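Local coordinates for soluble inorganic pyrophosphatase (Toxoplasma gondii, PDB 5WRT), which probably hydrolyses inorganic pyrophosphate to phosphate with the help of magnesium, this chain holding the catalytic domain of a family I soluble pyrophosphatase, at residues I160-D164 against P165-Q169; N171-A174 against D175-L179; G182-P185 against G186-W190; F191-Y194 against K195-T198; F205-E209 against A210-A214. All blocks are in the same frame, centred on the assembly; numbering follows the deposited sequence.

Interaction 1 (I160-D164 against P165-Q169)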
loop_
_atom_site.group_PDB
_atom_site.type_symbol
_atom_site.label_atom_id
_atom_site.label_comp_id
_atom_site.label_asym_id
_atom_site.label_seq_id
_atom_site.Cartn_x
_atom_site.Cartn_y
_atom_site.Cartn_z
ATOM N N ILE A 160 0.325 -19.752 3.679
ATOM C CA ILE A 160 1.759 -19.933 3.486
ATOM C C ILE A 160 1.983 -21.147 2.594
ATOM O O ILE A 160 1.366 -22.200 2.793
ATOM C CB ILE A 160 2.514 -20.080 4.823
ATOM C CG1 ILE A 160 4.006 -20.311 4.567
ATOM C CG2 ILE A 160 1.925 -21.197 5.676
ATOM C CD1 ILE A 160 4.729 -19.086 4.050
ATOM N N ARG A 161 2.855 -20.982 1.606
ATOM C CA ARG A 161 3.148 -22.029 0.637
ATOM C C ARG A 161 3.901 -23.182 1.293
ATOM O O ARG A 161 4.860 -22.961 2.037
ATOM C CB ARG A 161 3.969 -21.425 -0.501
ATOM C CG ARG A 161 4.389 -22.361 -1.600
ATOM C CD ARG A 161 5.187 -21.592 -2.647
ATOM N NE ARG A 161 6.485 -21.159 -2.135
ATOM C CZ ARG A 161 7.576 -21.916 -2.132
ATOM N NH1 ARG A 161 7.531 -23.148 -2.619
ATOM N NH2 ARG A 161 8.714 -21.442 -1.643
ATOM N N GLU A 162 3.464 -24.413 1.029
ATOM C CA GLU A 162 4.244 -25.565 1.457
ATOM C C GLU A 162 5.564 -25.584 0.700
ATOM O O GLU A 162 5.591 -25.461 -0.529
ATOM C CB GLU A 162 3.477 -26.870 1.238
ATOM C CG GLU A 162 4.329 -28.116 1.490
ATOM C CD GLU A 162 3.591 -29.414 1.218
ATOM O OE1 GLU A 162 3.460 -30.231 2.155
ATOM O OE2 GLU A 162 3.152 -29.624 0.068
ATOM N N GLY A 163 6.661 -25.733 1.435
ATOM C CA GLY A 163 7.990 -25.612 0.887
ATOM C C GLY A 163 8.682 -24.306 1.219
ATOM O O GLY A 163 9.911 -24.228 1.107
ATOM N N ASP A 164 7.929 -23.285 1.614
ATOM C CA ASP A 164 8.543 -22.084 2.153
ATOM C C ASP A 164 9.237 -22.422 3.470
ATOM O O ASP A 164 8.733 -23.247 4.240
ATOM C CB ASP A 164 7.498 -20.989 2.369
ATOM C CG ASP A 164 8.107 -19.689 2.862
ATOM O OD1 ASP A 164 8.370 -18.795 2.029
ATOM O OD2 ASP A 164 8.331 -19.563 4.084
ATOM N N PRO A 165 10.399 -21.824 3.748
ATOM C CA PRO A 165 11.147 -22.214 4.956
ATOM C C PRO A 165 10.360 -22.092 6.255
ATOM O O PRO A 165 10.599 -22.880 7.179
ATOM C CB PRO A 165 12.352 -21.265 4.935
ATOM C CG PRO A 165 12.547 -20.947 3.494
ATOM C CD PRO A 165 11.168 -20.895 2.899
ATOM N N LEU A 166 9.429 -21.150 6.363
ATOM C CA LEU A 166 8.690 -20.956 7.604
ATOM C C LEU A 166 7.380 -21.738 7.657
ATOM O O LEU A 166 6.571 -21.493 8.558
ATOM C CB LEU A 166 8.394 -19.471 7.811
ATOM C CG LEU A 166 9.561 -18.486 7.806
ATOM C CD1 LEU A 166 9.046 -17.054 7.770
ATOM C CD2 LEU A 166 10.434 -18.704 9.028
ATOM N N PHE A 167 7.152 -22.660 6.719
ATOM C CA PHE A 167 5.879 -23.369 6.653
ATOM C C PHE A 167 5.542 -24.056 7.972
ATOM O O PHE A 167 4.481 -23.814 8.560
ATOM C CB PHE A 167 5.912 -24.386 5.512
ATOM C CG PHE A 167 4.670 -25.218 5.409
ATOM C CD1 PHE A 167 3.568 -24.748 4.720
ATOM C CD2 PHE A 167 4.603 -26.473 5.997
ATOM C CE1 PHE A 167 2.424 -25.507 4.616
ATOM C CE2 PHE A 167 3.458 -27.237 5.900
ATOM C CZ PHE A 167 2.366 -26.752 5.207
ATOM N N SER A 168 6.439 -24.918 8.454
ATOM C CA SER A 168 6.164 -25.668 9.676
ATOM C C SER A 168 6.101 -24.776 10.908
ATOM O O SER A 168 5.574 -25.203 11.941
ATOM C CB SER A 168 7.216 -26.758 9.879
ATOM O OG SER A 168 8.504 -26.193 10.047
ATOM N N GLN A 169 6.632 -23.558 10.828
ATOM C CA GLN A 169 6.647 -22.643 11.959
ATOM C C GLN A 169 5.444 -21.711 11.999
ATOM O O GLN A 169 5.202 -21.080 13.035
ATOM C CB GLN A 169 7.925 -21.801 11.929
ATOM C CG GLN A 169 9.172 -22.533 12.378
ATOM C CD GLN A 169 10.373 -21.616 12.446
ATOM O OE1 GLN A 169 11.094 -21.447 11.464
ATOM N NE2 GLN A 169 10.588 -21.007 13.607
#
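One face of the Phe-167 ring carries the CB of Glu-162, which sits 4.2 Å from the ring centroid, displaced toward the rim, in a CH-pi contact. At the ring's edge, in its plane, lies the carbonyl oxygen of Ile-160, and the methyl CG2 of Ile-160 also reaches the ring, 4.0 Å from Phe-167 CD1. Phe-167 turns CG anti to its own nitrogen (chi1 177°), which carries the ring back to Glu-162, with Phe-167 CD1 3.4 Å from Glu-162 CA. The same ring makes a cation-pi contact with Lys-140.

Asp-164 governs the reversal with two acceptors. Its OD2 receives the N-H of Leu-166 at 3.0 Å, nearly straight at 164°, on the anti side and 26° out of the carboxylate plane; its carbonyl O receives the N-H of Phe-167 at 3.0 Å. The other carboxylate oxygen, OD1, is hydrogen-bonded to the backbone N of Ser-128, so both ends of this buried group are held. The OD2 bond to Leu-166 N makes an Asx turn; the bond from Phe-167 N to Asp-164 O closes a type I beta turn. Together with the preceding type II turn, Arg-161 to Asp-164, they lead the chain out of strand 152-161 of the central sheet.

Interaction 2 (N171-A174 against D175-L179)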
loop_
_atom_site.group_PDB
_atom_site.type_symbol
_atom_site.label_atom_id
_atom_site.label_comp_id
_atom_site.label_asym_id
_atom_site.label_seq_id
_atom_site.Cartn_x
_atom_site.Cartn_y
_atom_site.Cartn_z
ATOM N N ASN A 171 1.428 -21.360 11.846
ATOM C CA ASN A 171 0.142 -22.041 11.913
ATOM C C ASN A 171 -1.038 -21.126 12.213
ATOM O O ASN A 171 -2.181 -21.568 12.052
ATOM C CB ASN A 171 0.174 -23.164 12.963
ATOM C CG ASN A 171 1.318 -24.136 12.746
ATOM O OD1 ASN A 171 1.346 -24.861 11.751
ATOM N ND2 ASN A 171 2.270 -24.154 13.671
ATOM N N SER A 172 -0.812 -19.882 12.630
ATOM C CA SER A 172 -1.903 -18.943 12.850
ATOM C C SER A 172 -1.378 -17.518 12.710
ATOM O O SER A 172 -0.184 -17.290 12.496
ATOM C CB SER A 172 -2.571 -19.159 14.211
ATOM O OG SER A 172 -3.910 -18.684 14.185
ATOM N N VAL A 173 -2.300 -16.559 12.835
ATOM C CA VAL A 173 -1.959 -15.138 12.759
ATOM C C VAL A 173 -0.854 -14.788 13.747
ATOM O O VAL A 173 0.063 -14.021 13.428
ATOM C CB VAL A 173 -3.215 -14.280 12.999
ATOM C CG1 VAL A 173 -2.855 -12.801 13.020
ATOM C CG2 VAL A 173 -4.266 -14.568 11.937
ATOM N N ALA A 174 -0.927 -15.338 14.961
ATOM C CA ALA A 174 0.038 -14.981 15.997
ATOM C C ALA A 174 1.464 -15.312 15.576
ATOM O O ALA A 174 2.397 -14.555 15.871
ATOM C CB ALA A 174 -0.316 -15.691 17.305
ATOM N N ASP A 175 1.658 -16.440 14.886
ATOM C CA ASP A 175 2.990 -16.781 14.393
ATOM C C ASP A 175 3.459 -15.791 13.335
ATOM O O ASP A 175 4.646 -15.449 13.280
ATOM C CB ASP A 175 3.001 -18.207 13.843
ATOM C CG ASP A 175 2.667 -19.241 14.897
ATOM O OD1 ASP A 175 3.026 -19.028 16.075
ATOM O OD2 ASP A 175 2.050 -20.270 14.550
ATOM N N VAL A 176 2.546 -15.324 12.481
ATOM C CA VAL A 176 2.912 -14.346 11.462
ATOM C C VAL A 176 3.317 -13.030 12.113
ATOM O O VAL A 176 4.348 -12.441 11.770
ATOM C CB VAL A 176 1.757 -14.153 10.463
ATOM C CG1 VAL A 176 2.157 -13.171 9.371
ATOM C CG2 VAL A 176 1.339 -15.487 9.867
ATOM N N GLU A 177 2.505 -12.547 13.056
ATOM C CA GLU A 177 2.858 -11.338 13.794
ATOM C C GLU A 177 4.204 -11.479 14.498
ATOM O O GLU A 177 4.927 -10.489 14.656
ATOM C CB GLU A 177 1.760 -11.006 14.807
ATOM C CG GLU A 177 0.415 -10.592 14.199
ATOM C CD GLU A 177 0.398 -9.186 13.612
ATOM O OE1 GLU A 177 -0.694 -8.577 13.589
ATOM O OE2 GLU A 177 1.458 -8.685 13.177
ATOM N N ARG A 178 4.556 -12.697 14.919
ATOM C CA ARG A 178 5.789 -12.911 15.669
ATOM C C ARG A 178 7.001 -13.017 14.750
ATOM O O ARG A 178 8.036 -12.390 15.001
ATOM C CB ARG A 178 5.674 -14.173 16.526
ATOM C CG ARG A 178 6.826 -14.366 17.503
ATOM C CD ARG A 178 6.532 -15.455 18.524
ATOM N NE ARG A 178 5.896 -16.627 17.926
ATOM C CZ ARG A 178 6.555 -17.625 17.346
ATOM N NH1 ARG A 178 7.881 -17.602 17.281
ATOM N NH2 ARG A 178 5.891 -18.651 16.830
ATOM N N LEU A 179 6.890 -13.806 13.681
ATOM C CA LEU A 179 8.032 -14.121 12.834
ATOM C C LEU A 179 8.083 -13.313 11.544
ATOM O O LEU A 179 9.080 -13.405 10.821
ATOM C CB LEU A 179 8.027 -15.616 12.485
ATOM C CG LEU A 179 8.041 -16.591 13.661
ATOM C CD1 LEU A 179 7.759 -18.004 13.179
ATOM C CD2 LEU A 179 9.372 -16.529 14.387
#
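The first turn of helix 173-179 is gathered by one carboxylate, that of Asp-175, reaching back to the backbone in front of the helix. Asp-175 OD2 takes the backbone N-H of Asn-171 at 3.0 Å through the anti lone pair. With CG set beside its own nitrogen (chi1 -62°), Asp-175 directs its acid toward this amide and the next. The other oxygen, OD1, is salt-bridged to NH2 of Arg-178 at 3.0 Å; the arginine offers an N-H within its guanidinium plane but comes from 47° above the plane of the carboxylate. Two kinds of donor, a backbone amide and a guanidinium, thus fix the rotation of the acid and would probably favour its ionised form.

Ser-172 stands at the N-cap position, and its N-H makes a weak bond to Asp-175 OD2, with Ser-172 N 3.5 Å from that oxygen. This is one half of a capping box; the serine side chain gives no capping bond in return. Its carbonyl O accepts weak bonds from the N-H groups of Asp-175 and Val-176. A sound helical bond, Glu-177 N to Val-173 O, is 2.9 Å long and almost straight at 173°. On that flank Val-173 and Glu-177 run side by side, CG1 of the valine 4.1 Å from CG of the glutamate. Val-176 is buried and packs on Val-183 and Val-184 of helix 183-193, while OD1 of Asn-171 is hydrogen-bonded to Lys-140.

Interaction 3 (G182-P185 against G186-W190)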
loop_
_atom_site.group_PDB
_atom_site.type_symbol
_atom_site.label_atom_id
_atom_site.label_comp_id
_atom_site.label_asym_id
_atom_site.label_seq_id
_atom_site.Cartn_x
_atom_site.Cartn_y
_atom_site.Cartn_z
ATOM N N GLY A 182 4.849 -6.796 10.192
ATOM C CA GLY A 182 4.327 -5.969 9.130
ATOM C C GLY A 182 3.579 -6.698 8.038
ATOM O O GLY A 182 2.999 -6.039 7.165
ATOM N N VAL A 183 3.557 -8.031 8.051
ATOM C CA VAL A 183 2.880 -8.765 6.985
ATOM C C VAL A 183 1.368 -8.634 7.122
ATOM O O VAL A 183 0.674 -8.259 6.169
ATOM C CB VAL A 183 3.325 -10.237 6.974
ATOM C CG1 VAL A 183 2.399 -11.058 6.090
ATOM C CG2 VAL A 183 4.758 -10.339 6.477
ATOM N N VAL A 184 0.832 -8.944 8.305
ATOM C CA VAL A 184 -0.613 -8.822 8.514
ATOM C C VAL A 184 -1.091 -7.382 8.361
ATOM O O VAL A 184 -2.041 -7.152 7.594
ATOM C CB VAL A 184 -1.009 -9.443 9.868
ATOM C CG1 VAL A 184 -2.479 -9.184 10.151
ATOM C CG2 VAL A 184 -0.721 -10.935 9.870
ATOM N N PRO A 185 -0.506 -6.381 9.033
ATOM C CA PRO A 185 -0.969 -5.004 8.797
ATOM C C PRO A 185 -0.662 -4.505 7.398
ATOM O O PRO A 185 -1.436 -3.705 6.857
ATOM C CB PRO A 185 -0.227 -4.190 9.866
ATOM C CG PRO A 185 0.982 -4.985 10.171
ATOM C CD PRO A 185 0.573 -6.421 10.041
ATOM N N GLY A 186 0.437 -4.954 6.790
ATOM C CA GLY A 186 0.718 -4.559 5.420
ATOM C C GLY A 186 -0.354 -5.022 4.451
ATOM O O GLY A 186 -0.743 -4.284 3.544
ATOM N N ILE A 187 -0.854 -6.245 4.640
ATOM C CA ILE A 187 -1.920 -6.752 3.780
ATOM C C ILE A 187 -3.229 -6.019 4.053
ATOM O O ILE A 187 -3.954 -5.651 3.122
ATOM C CB ILE A 187 -2.072 -8.273 3.958
ATOM C CG1 ILE A 187 -0.867 -9.003 3.361
ATOM C CG2 ILE A 187 -3.367 -8.765 3.326
ATOM C CD1 ILE A 187 -0.731 -10.434 3.830
ATOM N N ARG A 188 -3.549 -5.789 5.331
ATOM C CA ARG A 188 -4.778 -5.076 5.667
ATOM C C ARG A 188 -4.769 -3.662 5.099
ATOM O O ARG A 188 -5.753 -3.213 4.502
ATOM C CB ARG A 188 -4.978 -5.035 7.183
ATOM C CG ARG A 188 -6.227 -4.258 7.599
ATOM C CD ARG A 188 -6.501 -4.353 9.094
ATOM N NE ARG A 188 -5.265 -4.471 9.858
ATOM C CZ ARG A 188 -5.030 -5.411 10.767
ATOM N NH1 ARG A 188 -5.956 -6.318 11.047
ATOM N NH2 ARG A 188 -3.867 -5.435 11.402
ATOM N N GLU A 189 -3.660 -2.942 5.279
ATOM C CA GLU A 189 -3.601 -1.566 4.800
ATOM C C GLU A 189 -3.556 -1.505 3.280
ATOM O O GLU A 189 -4.055 -0.542 2.687
ATOM C CB GLU A 189 -2.391 -0.849 5.399
ATOM C CG GLU A 189 -2.454 -0.682 6.914
ATOM C CD GLU A 189 -3.791 -0.153 7.406
ATOM O OE1 GLU A 189 -4.366 0.744 6.754
ATOM O OE2 GLU A 189 -4.272 -0.645 8.449
ATOM N N TRP A 190 -2.971 -2.516 2.635
ATOM C CA TRP A 190 -2.950 -2.546 1.177
ATOM C C TRP A 190 -4.364 -2.604 0.614
ATOM O O TRP A 190 -4.739 -1.797 -0.243
ATOM C CB TRP A 190 -2.127 -3.737 0.682
ATOM C CG TRP A 190 -1.678 -3.595 -0.741
ATOM C CD1 TRP A 190 -0.455 -3.172 -1.175
ATOM C CD2 TRP A 190 -2.450 -3.862 -1.919
ATOM N NE1 TRP A 190 -0.416 -3.164 -2.547
ATOM C CE2 TRP A 190 -1.628 -3.582 -3.030
ATOM C CE3 TRP A 190 -3.754 -4.314 -2.144
ATOM C CZ2 TRP A 190 -2.068 -3.738 -4.344
ATOM C CZ3 TRP A 190 -4.189 -4.469 -3.450
ATOM C CH2 TRP A 190 -3.348 -4.181 -4.531
#
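Val-183 and Ile-187 lie side by side one turn apart, CG1 of the valine 3.9 Å from CD1 of the isoleucine. They belong to the first turns of helix 183-193, which packs against the central sheet of the pyrophosphatase fold. The backbone follows the i to i+4 pattern of an alpha helix: Ile-187 N bonds to Val-183 O, Arg-188 N to Val-184 O, and Glu-189 N to Pro-185 O, the last at 2.8 Å. At the N-cap, Gly-182 O accepts Gly-186 N at 2.8 Å, a more bent bond of 137°. Gly-186, with no side chain, sits close against the Gly-182 carbonyl.

Further out, Ile-187 rests on Leu-145 of strand 136-149 and on Trp-91 and Ile-126, with its side chain about 10 Å from that of Asp-122, a magnesium ligand. The second subunit comes up to the helix start: Gly-182 O also receives the indole N-H of Trp-193 of that subunit, and Glu-189 of the same subunit packs on Pro-185. Within the chain, the carboxylate of Glu-189 is tied to Arg-192 by a salt bridge. Arg-188, its CG anti to the backbone N (chi1 178°) and its chain bent at chi3, folds back toward the preceding turn, where Arg-188 NH2 lies 3.9 Å from Pro-185 CA.

Interaction 4 (F191-Y194 against K195-T198)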
loop_
_atom_site.group_PDB
_atom_site.type_symbol
_atom_site.label_atom_id
_atom_site.label_comp_id
_atom_site.label_asym_id
_atom_site.label_seq_id
_atom_site.Cartn_x
_atom_site.Cartn_y
_atom_site.Cartn_z
ATOM N N PHE A 191 -5.169 -3.550 1.096
ATOM C CA PHE A 191 -6.523 -3.703 0.584
ATOM C C PHE A 191 -7.485 -2.653 1.126
ATOM O O PHE A 191 -8.559 -2.464 0.546
ATOM C CB PHE A 191 -7.035 -5.112 0.885
ATOM C CG PHE A 191 -6.454 -6.159 -0.020
ATOM C CD1 PHE A 191 -6.916 -6.300 -1.320
ATOM C CD2 PHE A 191 -5.427 -6.981 0.413
ATOM C CE1 PHE A 191 -6.376 -7.254 -2.163
ATOM C CE2 PHE A 191 -4.882 -7.936 -0.427
ATOM C CZ PHE A 191 -5.358 -8.073 -1.717
ATOM N N ARG A 192 -7.127 -1.964 2.211
ATOM C CA ARG A 192 -7.964 -0.865 2.682
ATOM C C ARG A 192 -7.864 0.342 1.757
ATOM O O ARG A 192 -8.863 1.026 1.511
ATOM C CB ARG A 192 -7.577 -0.469 4.108
ATOM C CG ARG A 192 -8.570 0.485 4.768
ATOM C CD ARG A 192 -7.888 1.449 5.729
ATOM N NE ARG A 192 -7.213 0.761 6.826
ATOM C CZ ARG A 192 -7.811 0.377 7.951
ATOM N NH1 ARG A 192 -9.103 0.615 8.136
ATOM N NH2 ARG A 192 -7.112 -0.242 8.894
ATOM N N TRP A 193 -6.671 0.610 1.224
ATOM C CA TRP A 193 -6.385 1.869 0.551
ATOM C C TRP A 193 -6.275 1.767 -0.966
ATOM O O TRP A 193 -6.284 2.808 -1.632
ATOM C CB TRP A 193 -5.081 2.469 1.101
ATOM C CG TRP A 193 -5.188 2.971 2.511
ATOM C CD1 TRP A 193 -4.777 2.328 3.644
ATOM C CD2 TRP A 193 -5.732 4.226 2.936
ATOM N NE1 TRP A 193 -5.038 3.103 4.749
ATOM C CE2 TRP A 193 -5.625 4.274 4.342
ATOM C CE3 TRP A 193 -6.303 5.313 2.267
ATOM C CZ2 TRP A 193 -6.066 5.364 5.089
ATOM C CZ3 TRP A 193 -6.740 6.395 3.010
ATOM C CH2 TRP A 193 -6.619 6.412 4.406
ATOM N N TYR A 194 -6.175 0.562 -1.534
ATOM C CA TYR A 194 -5.738 0.447 -2.926
ATOM C C TYR A 194 -6.759 0.958 -3.939
ATOM O O TYR A 194 -6.398 1.162 -5.103
ATOM C CB TYR A 194 -5.363 -1.001 -3.253
ATOM C CG TYR A 194 -6.529 -1.931 -3.492
ATOM C CD1 TYR A 194 -7.451 -2.193 -2.490
ATOM C CD2 TYR A 194 -6.699 -2.556 -4.721
ATOM C CE1 TYR A 194 -8.515 -3.050 -2.704
ATOM C CE2 TYR A 194 -7.758 -3.414 -4.946
ATOM C CZ TYR A 194 -8.664 -3.657 -3.933
ATOM O OH TYR A 194 -9.722 -4.512 -4.150
ATOM N N LYS A 195 -8.010 1.171 -3.545
ATOM C CA LYS A 195 -9.007 1.694 -4.469
ATOM C C LYS A 195 -9.324 3.165 -4.220
ATOM O O LYS A 195 -10.283 3.690 -4.795
ATOM C CB LYS A 195 -10.286 0.859 -4.393
ATOM C CG LYS A 195 -10.156 -0.555 -4.934
ATOM C CD LYS A 195 -11.451 -1.329 -4.712
ATOM C CE LYS A 195 -11.589 -2.472 -5.724
ATOM N NZ LYS A 195 -13.009 -2.740 -6.137
ATOM N N LEU A 196 -8.550 3.837 -3.368
ATOM C CA LEU A 196 -8.716 5.280 -3.211
ATOM C C LEU A 196 -8.394 6.046 -4.486
ATOM O O LEU A 196 -9.170 6.948 -4.848
ATOM C CB LEU A 196 -7.882 5.788 -2.030
ATOM C CG LEU A 196 -8.205 7.234 -1.636
ATOM C CD1 LEU A 196 -9.536 7.307 -0.900
ATOM C CD2 LEU A 196 -7.091 7.844 -0.798
ATOM N N PRO A 197 -7.294 5.777 -5.201
ATOM C CA PRO A 197 -7.050 6.544 -6.432
ATOM C C PRO A 197 -8.032 6.224 -7.543
ATOM O O PRO A 197 -8.371 7.116 -8.329
ATOM C CB PRO A 197 -5.616 6.150 -6.821
ATOM C CG PRO A 197 -5.040 5.480 -5.615
ATOM C CD PRO A 197 -6.190 4.841 -4.925
ATOM N N THR A 198 -8.504 4.979 -7.631
ATOM C CA THR A 198 -9.389 4.595 -8.725
ATOM C C THR A 198 -10.849 4.923 -8.427
ATOM O O THR A 198 -11.587 5.341 -9.325
ATOM C CB THR A 198 -9.229 3.105 -9.033
ATOM O OG1 THR A 198 -9.251 2.353 -7.814
ATOM C CG2 THR A 198 -7.911 2.852 -9.751
HETATM O O HOH W 1 -9.682 1.633 -1.093
#
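Water 1 bridges two backbone groups across the turn: it donates to Arg-192 O at 2.8 Å and accepts the N-H of Lys-195 at 3.0 Å. Alongside it, Leu-196 N bonds to Trp-193 O at 3.0 Å and 166°, closing the type I beta turn from Trp-193 to Leu-196.

Lys-195 lies along the face of the Tyr-194 ring. Its CG sits over the ring centre, 3.6 Å from the centroid, and the methylenes follow the ring outward until Lys-195 CE is 3.2 Å from Tyr-194 OH. The tyrosine has CG between its backbone N and carbonyl carbon (chi1 78°), which swings the ring beside the lysine. The ammonium passes on to a salt bridge with Asp-149, while Trp-190 stacks on the tyrosine. Separately, Leu-196 CD2 meets the edge of the Trp-193 indole, 4.1 Å from Trp-193 CE3.

Trp-193 also meets Trp-91 of the second subunit edge-to-face. Tyr-194, with its side chain about 5 Å from that of Asp-154, lies near the magnesium site, and the turn between helices 183-193 and 196-199 probably links the active-site region of the pyrophosphatase to the dimer interface.

Interaction 5 (F205-E209 against A210-A214)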
loop_
_atom_site.group_PDB
_atom_site.type_symbol
_atom_site.label_atom_id
_atom_site.label_comp_id
_atom_site.label_asym_id
_atom_site.label_seq_id
_atom_site.Cartn_x
_atom_site.Cartn_y
_atom_site.Cartn_z
ATOM N N PHE A 205 -13.310 -3.111 7.181
ATOM C CA PHE A 205 -13.077 -4.498 7.555
ATOM C C PHE A 205 -14.063 -4.903 8.637
ATOM O O PHE A 205 -14.265 -4.166 9.606
ATOM C CB PHE A 205 -11.639 -4.710 8.045
ATOM C CG PHE A 205 -10.609 -4.580 6.963
ATOM C CD1 PHE A 205 -10.010 -3.358 6.703
ATOM C CD2 PHE A 205 -10.242 -5.678 6.202
ATOM C CE1 PHE A 205 -9.062 -3.234 5.702
ATOM C CE2 PHE A 205 -9.296 -5.560 5.198
ATOM C CZ PHE A 205 -8.705 -4.336 4.948
ATOM N N GLY A 206 -14.680 -6.065 8.460
ATOM C CA GLY A 206 -15.533 -6.623 9.484
ATOM C C GLY A 206 -14.712 -7.164 10.641
ATOM O O GLY A 206 -13.480 -7.160 10.636
ATOM N N HIS A 207 -15.429 -7.636 11.662
ATOM C CA HIS A 207 -14.813 -8.222 12.855
ATOM C C HIS A 207 -13.812 -7.266 13.497
ATOM O O HIS A 207 -12.755 -7.674 13.984
ATOM C CB HIS A 207 -14.150 -9.564 12.533
ATOM C CG HIS A 207 -15.109 -10.623 12.085
ATOM N ND1 HIS A 207 -15.775 -11.447 12.967
ATOM C CD2 HIS A 207 -15.510 -10.998 10.846
ATOM C CE1 HIS A 207 -16.548 -12.279 12.293
ATOM N NE2 HIS A 207 -16.406 -12.027 11.004
ATOM N N ASP A 208 -14.145 -5.972 13.486
ATOM C CA ASP A 208 -13.307 -4.930 14.086
ATOM C C ASP A 208 -11.896 -4.935 13.498
ATOM O O ASP A 208 -10.913 -4.693 14.201
ATOM C CB ASP A 208 -13.264 -5.062 15.611
ATOM C CG ASP A 208 -14.630 -4.881 16.250
ATOM O OD1 ASP A 208 -15.405 -4.021 15.775
ATOM O OD2 ASP A 208 -14.929 -5.598 17.230
ATOM N N GLU A 209 -11.796 -5.231 12.201
ATOM C CA GLU A 209 -10.552 -5.238 11.430
ATOM C C GLU A 209 -9.595 -6.351 11.833
ATOM O O GLU A 209 -8.457 -6.378 11.348
ATOM C CB GLU A 209 -9.812 -3.897 11.520
ATOM C CG GLU A 209 -10.674 -2.681 11.243
ATOM C CD GLU A 209 -9.850 -1.464 10.888
ATOM O OE1 GLU A 209 -8.626 -1.480 11.136
ATOM O OE2 GLU A 209 -10.428 -0.493 10.357
ATOM N N ALA A 210 -10.012 -7.272 12.695
ATOM C CA ALA A 210 -9.109 -8.319 13.148
ATOM C C ALA A 210 -8.809 -9.312 12.031
ATOM O O ALA A 210 -9.636 -9.567 11.150
ATOM C CB ALA A 210 -9.708 -9.058 14.345
ATOM N N ALA A 211 -7.602 -9.869 12.072
ATOM C CA ALA A 211 -7.277 -11.029 11.251
ATOM C C ALA A 211 -7.832 -12.255 11.962
ATOM O O ALA A 211 -7.331 -12.647 13.020
ATOM C CB ALA A 211 -5.771 -11.139 11.035
ATOM N N LEU A 212 -8.875 -12.849 11.393
ATOM C CA LEU A 212 -9.506 -13.996 12.018
ATOM C C LEU A 212 -8.514 -15.159 12.099
ATOM O O LEU A 212 -7.649 -15.307 11.233
ATOM C CB LEU A 212 -10.750 -14.397 11.229
ATOM C CG LEU A 212 -11.981 -13.528 11.513
ATOM C CD1 LEU A 212 -13.247 -14.167 10.968
ATOM C CD2 LEU A 212 -12.122 -13.215 12.997
ATOM N N PRO A 213 -8.607 -15.987 13.138
ATOM C CA PRO A 213 -7.645 -17.086 13.302
ATOM C C PRO A 213 -7.751 -18.108 12.179
ATOM O O PRO A 213 -8.708 -18.139 11.402
ATOM C CB PRO A 213 -8.023 -17.704 14.654
ATOM C CG PRO A 213 -8.833 -16.667 15.352
ATOM C CD PRO A 213 -9.511 -15.857 14.291
ATOM N N ALA A 214 -6.722 -18.959 12.107
ATOM C CA ALA A 214 -6.622 -19.947 11.034
ATOM C C ALA A 214 -7.855 -20.839 10.975
ATOM O O ALA A 214 -8.341 -21.164 9.884
ATOM C CB ALA A 214 -5.360 -20.789 11.213
HETATM O O HOH W 2 -11.445 -8.480 9.306
#
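Leu-212 sets its CD1 squarely over the centre of the His-207 imidazole, 3.9 Å from the ring centroid and 11° off the normal, a CH-pi contact. The two side chains meet at about a right angle, and Leu-212 CD2 flanks the ring as well, 4.1 Å from His-207 ND1. Both also touch Trp-155 of strand 152-161, so this is the close-packed part.

The backbone between them is looser. Strand 204-212 is interrupted here by a short loop, in which three residues, His-207 to Glu-209, have left-handed helical backbone angles, exposed Asp-208 among them. Ala-210 N returns to His-207 O at 3.1 Å, and Glu-209 N to Gly-206 O. Water 2 links Gly-206 O and Ala-210 O, donating to each at 2.8 Å. Glu-209 turns its carboxylate to a salt bridge with Arg-192 of helix 183-193.

The side chains of His-207 and Leu-212 thus hold together by dispersion, whereas the carbonyls of Gly-206 and Ala-210 are satisfied in part by a shared water.

Interaction 3 is the buried one; interactions 1 and 4 are partly buried, and interactions 2 and 5 lie at the surface. Interactions 3 and 4 share helix 183-193 and both meet the second subunit, but interaction 3 relies on regular helical bonds and aliphatic packing, interaction 4 on a tyrosine face, a tryptophan edge and a water. Interactions 1 and 2 follow each other in the chain and each centres on an aspartate that holds backbone amides, at a turn in one and a helix start in the other. Interaction 2 borders both interaction 3 and interaction 5 by packing, whereas interactions 4 and 5, each with a bridging water, are joined by charge.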